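PDB 3U52: phenol hydroxylase component phN from Pseudomonas stutzeri, which probably forms the large, diiron-carrying oxygenase subunit of a multicomponent phenol hydroxylase, which uses dioxygen to hydroxylate phenol. Local coordinates for residues Gln397-Phe408 and Tyr429-Phe440. Residues are numbered along the deposited sequence; the frame is centred on the assembly and turned at random.
With ZN (zinc ion), chain I.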
loop_
_atom_site.group_PDB
_atom_site.type_symbol
_atom_site.label_atom_id
_atom_site.label_comp_id
_atom_site.label_asym_id
_atom_site.label_seq_id
_atom_site.Cartn_x
_atom_site.Cartn_y
_atom_site.Cartn_z
ATOM N N GLN A 397 42.642 0.723 22.858
ATOM C CA GLN A 397 42.171 -0.026 24.009
ATOM C C GLN A 397 40.639 -0.063 23.976
ATOM O O GLN A 397 39.998 0.964 23.705
ATOM C CB GLN A 397 42.627 0.697 25.279
ATOM C CG GLN A 397 42.269 -0.045 26.586
ATOM C CD GLN A 397 42.740 0.748 27.781
ATOM O OE1 GLN A 397 42.154 1.766 28.137
ATOM N NE2 GLN A 397 43.806 0.296 28.393
ATOM N N LEU A 398 40.063 -1.241 24.232
ATOM C CA LEU A 398 38.632 -1.442 24.323
ATOM C C LEU A 398 38.259 -1.733 25.776
ATOM O O LEU A 398 39.064 -2.356 26.514
ATOM C CB LEU A 398 38.220 -2.656 23.456
ATOM C CG LEU A 398 38.483 -2.585 21.945
ATOM C CD1 LEU A 398 37.821 -3.803 21.286
ATOM C CD2 LEU A 398 37.932 -1.277 21.374
ATOM N N CYS A 399 37.049 -1.314 26.188
ATOM C CA CYS A 399 36.528 -1.677 27.504
ATOM C C CYS A 399 36.226 -3.170 27.567
ATOM O O CYS A 399 35.579 -3.699 26.678
ATOM C CB CYS A 399 35.224 -0.928 27.782
ATOM S SG CYS A 399 34.478 -1.201 29.404
ATOM N N GLN A 400 36.619 -3.821 28.675
ATOM C CA GLN A 400 36.393 -5.250 28.850
ATOM C C GLN A 400 34.860 -5.604 28.862
ATOM O O GLN A 400 34.469 -6.753 28.590
ATOM C CB GLN A 400 37.041 -5.722 30.172
ATOM C CG GLN A 400 37.032 -7.306 30.376
ATOM C CD GLN A 400 37.838 -8.017 29.305
ATOM O OE1 GLN A 400 37.478 -9.116 28.800
ATOM N NE2 GLN A 400 38.948 -7.453 28.995
ATOM N N VAL A 401 34.008 -4.628 29.158
ATOM C CA VAL A 401 32.559 -4.925 29.361
ATOM C C VAL A 401 31.765 -4.444 28.135
ATOM O O VAL A 401 31.176 -5.259 27.429
ATOM C CB VAL A 401 31.995 -4.355 30.699
ATOM C CG1 VAL A 401 30.461 -4.456 30.762
ATOM C CG2 VAL A 401 32.652 -5.059 31.942
ATOM N N CYS A 402 31.810 -3.155 27.827
ATOM C CA CYS A 402 30.896 -2.612 26.797
ATOM C C CYS A 402 31.547 -2.711 25.450
ATOM O O CYS A 402 30.843 -2.646 24.427
ATOM C CB CYS A 402 30.441 -1.156 27.134
ATOM S SG CYS A 402 31.741 0.104 27.011
ATOM N N GLN A 403 32.873 -2.977 25.459
ATOM C CA GLN A 403 33.756 -3.047 24.275
ATOM C C GLN A 403 33.888 -1.835 23.388
ATOM O O GLN A 403 34.455 -1.951 22.331
ATOM C CB GLN A 403 33.501 -4.297 23.413
ATOM C CG GLN A 403 33.344 -5.548 24.353
ATOM C CD GLN A 403 33.127 -6.822 23.611
ATOM O OE1 GLN A 403 33.316 -6.875 22.393
ATOM N NE2 GLN A 403 32.723 -7.866 24.326
ATOM N N ILE A 404 33.450 -0.677 23.831
ATOM C CA ILE A 404 33.697 0.561 23.094
ATOM C C ILE A 404 35.197 0.912 23.394
ATOM O O ILE A 404 35.670 0.650 24.496
ATOM C CB ILE A 404 32.742 1.678 23.591
ATOM C CG1 ILE A 404 31.284 1.248 23.386
ATOM C CG2 ILE A 404 32.988 3.039 22.812
ATOM C CD1 ILE A 404 30.208 2.247 23.851
ATOM N N PRO A 405 35.937 1.489 22.423
ATOM C CA PRO A 405 37.235 2.014 22.790
ATOM C C PRO A 405 37.102 2.916 24.021
ATOM O O PRO A 405 36.073 3.537 24.227
ATOM C CB PRO A 405 37.620 2.879 21.609
ATOM C CG PRO A 405 36.935 2.364 20.481
ATOM C CD PRO A 405 35.660 1.688 20.994
ATOM N N THR A 406 38.154 3.027 24.808
ATOM C CA THR A 406 38.083 3.835 26.031
ATOM C C THR A 406 38.265 5.330 25.712
ATOM O O THR A 406 39.311 5.906 25.939
ATOM C CB THR A 406 39.104 3.310 27.084
ATOM O OG1 THR A 406 40.352 3.078 26.437
ATOM C CG2 THR A 406 38.652 1.973 27.542
ATOM N N ILE A 407 37.217 5.955 25.196
ATOM C CA ILE A 407 37.312 7.316 24.628
ATOM C C ILE A 407 36.597 8.349 25.533
ATOM O O ILE A 407 36.604 9.533 25.225
ATOM C CB ILE A 407 36.573 7.383 23.255
ATOM C CG1 ILE A 407 35.128 6.893 23.419
ATOM C CG2 ILE A 407 37.218 6.506 22.244
ATOM C CD1 ILE A 407 34.221 7.157 22.215
ATOM N N PHE A 408 35.924 7.875 26.597
ATOM C CA PHE A 408 35.047 8.705 27.404
ATOM C C PHE A 408 35.821 9.403 28.504
ATOM O O PHE A 408 36.799 8.877 28.988
ATOM C CB PHE A 408 33.952 7.828 28.027
ATOM C CG PHE A 408 33.136 7.111 27.014
ATOM C CD1 PHE A 408 33.238 5.749 26.846
ATOM C CD2 PHE A 408 32.277 7.825 26.199
ATOM C CE1 PHE A 408 32.470 5.073 25.845
ATOM C CE2 PHE A 408 31.499 7.177 25.222
ATOM C CZ PHE A 408 31.614 5.802 25.049
ATOM N N TYR A 429 42.704 -6.079 33.707
ATOM C CA TYR A 429 41.517 -5.797 32.854
ATOM C C TYR A 429 41.291 -4.319 32.926
ATOM O O TYR A 429 41.576 -3.716 33.972
ATOM C CB TYR A 429 40.257 -6.530 33.325
ATOM C CG TYR A 429 40.459 -8.018 33.235
ATOM C CD1 TYR A 429 40.353 -8.692 32.020
ATOM C CD2 TYR A 429 40.829 -8.745 34.381
ATOM C CE1 TYR A 429 40.599 -10.099 31.936
ATOM C CE2 TYR A 429 41.112 -10.118 34.309
ATOM C CZ TYR A 429 41.004 -10.772 33.089
ATOM O OH TYR A 429 41.223 -12.120 33.064
ATOM N N HIS A 430 40.764 -3.760 31.834
ATOM C CA HIS A 430 40.554 -2.312 31.692
ATOM C C HIS A 430 39.100 -1.985 31.293
ATOM O O HIS A 430 38.439 -2.760 30.555
ATOM C CB HIS A 430 41.503 -1.733 30.638
ATOM C CG HIS A 430 42.951 -2.025 30.925
ATOM N ND1 HIS A 430 43.775 -1.122 31.557
ATOM C CD2 HIS A 430 43.676 -3.161 30.783
ATOM C CE1 HIS A 430 44.970 -1.665 31.729
ATOM N NE2 HIS A 430 44.936 -2.902 31.271
ATOM N N PHE A 431 38.653 -0.803 31.728
ATOM C CA PHE A 431 37.257 -0.326 31.568
ATOM C C PHE A 431 37.220 1.139 31.137
ATOM O O PHE A 431 38.165 1.887 31.402
ATOM C CB PHE A 431 36.495 -0.516 32.892
ATOM C CG PHE A 431 36.695 -1.878 33.475
ATOM C CD1 PHE A 431 36.020 -2.980 32.948
ATOM C CD2 PHE A 431 37.663 -2.090 34.454
ATOM C CE1 PHE A 431 36.284 -4.290 33.438
ATOM C CE2 PHE A 431 37.900 -3.401 34.990
ATOM C CZ PHE A 431 37.238 -4.480 34.464
ATOM N N CYS A 432 36.099 1.556 30.532
ATOM C CA CYS A 432 35.926 2.962 30.115
ATOM C C CYS A 432 35.405 3.868 31.266
ATOM O O CYS A 432 35.369 5.107 31.097
ATOM C CB CYS A 432 34.921 3.003 28.977
ATOM S SG CYS A 432 33.262 2.432 29.501
ATOM N N SER A 433 34.986 3.280 32.384
ATOM C CA SER A 433 34.244 3.981 33.424
ATOM C C SER A 433 34.073 3.129 34.682
ATOM O O SER A 433 34.306 1.927 34.655
ATOM C CB SER A 433 32.834 4.264 32.925
ATOM O OG SER A 433 32.244 3.010 32.538
ATOM N N ASP A 434 33.598 3.763 35.761
ATOM C CA ASP A 434 33.197 3.081 36.982
ATOM C C ASP A 434 32.010 2.191 36.690
ATOM O O ASP A 434 31.874 1.155 37.301
ATOM C CB ASP A 434 32.814 4.075 38.075
ATOM C CG ASP A 434 34.026 4.845 38.639
ATOM O OD1 ASP A 434 35.066 4.229 38.958
ATOM O OD2 ASP A 434 33.905 6.072 38.776
ATOM N N GLY A 435 31.126 2.588 35.789
ATOM C CA GLY A 435 29.901 1.812 35.600
ATOM C C GLY A 435 30.211 0.425 35.061
ATOM O O GLY A 435 29.657 -0.560 35.534
ATOM N N CYS A 436 31.126 0.359 34.094
ATOM C CA CYS A 436 31.565 -0.905 33.494
ATOM C C CYS A 436 32.454 -1.683 34.466
ATOM O O CYS A 436 32.347 -2.879 34.588
ATOM C CB CYS A 436 32.280 -0.628 32.192
ATOM S SG CYS A 436 31.126 -0.300 30.755
ATOM N N CYS A 437 33.298 -0.978 35.199
ATOM C CA CYS A 437 34.086 -1.614 36.255
ATOM C C CYS A 437 33.203 -2.366 37.245
ATOM O O CYS A 437 33.482 -3.521 37.561
ATOM C CB CYS A 437 35.010 -0.578 36.947
ATOM S SG CYS A 437 36.238 -1.408 38.035
ATOM N N ASP A 438 32.119 -1.749 37.742
ATOM C CA ASP A 438 31.253 -2.392 38.721
ATOM C C ASP A 438 30.514 -3.606 38.189
ATOM O O ASP A 438 30.267 -4.560 38.920
ATOM C CB ASP A 438 30.219 -1.423 39.261
ATOM C CG ASP A 438 30.805 -0.438 40.256
ATOM O OD1 ASP A 438 32.041 -0.511 40.547
ATOM O OD2 ASP A 438 30.017 0.423 40.710
ATOM N N ILE A 439 30.134 -3.563 36.919
ATOM C CA ILE A 439 29.495 -4.704 36.276
ATOM C C ILE A 439 30.530 -5.875 36.243
ATOM O O ILE A 439 30.213 -7.041 36.567
ATOM C CB ILE A 439 29.049 -4.329 34.810
ATOM C CG1 ILE A 439 27.898 -3.339 34.838
ATOM C CG2 ILE A 439 28.688 -5.601 34.000
ATOM C CD1 ILE A 439 27.609 -2.687 33.535
ATOM N N PHE A 440 31.763 -5.576 35.858
ATOM C CA PHE A 440 32.779 -6.657 35.725
ATOM C C PHE A 440 33.026 -7.287 37.097
ATOM O O PHE A 440 33.144 -8.516 37.228
ATOM C CB PHE A 440 34.071 -6.096 35.170
ATOM C CG PHE A 440 35.188 -7.101 35.097
ATOM C CD1 PHE A 440 35.403 -7.797 33.933
ATOM C CD2 PHE A 440 35.998 -7.374 36.215
ATOM C CE1 PHE A 440 36.434 -8.747 33.833
ATOM C CE2 PHE A 440 37.037 -8.313 36.136
ATOM C CZ PHE A 440 37.237 -9.018 34.942
HETATM ZN ZN ZN I . 32.580 0.200 29.112
HETATM O O HOH W 1 37.098 5.998 28.866
#
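Q400 N of the loop 397-408 hydrogen-bonds to H430 O (2.8 Å), near the end of strand 427-431, which leads through a short turn into the helix starting at D434. The two segments form a Cys4 zinc site: a CxxC loop gives C399 and C402, the turn gives C432, and the helix's first turn gives C436. Thiolates suit zinc, and backbone N-H groups can offset part of their charge. C399 SG is 2.4 Å from zinc. It also accepts from V401 N and, across the contact, from C432 N (3.4 Å). S433 is the N-cap, its OG accepting from C436 N. Branched V401 fills the space beside the site, CG1 against I439 CG2 and CG2 against F440 CB (3.7 Å). Q397 NE2 sits over one face of the H430 ring, amide and ring planes 27° apart, while H430 ND1 is hydrogen-bonded to H419 NE2. An alanine here in place of Q397 would probably lose the amide's packing on the H430 ring and leave T406 OG1 without its acceptor. F408 meets C432 CB at its ring edge, and a water joins F408 O to C432 O. On Q397, the extended chain brings OE1 to T406 OG1, 2.8 Å away, which donates in the carbonyl plane to a lone pair.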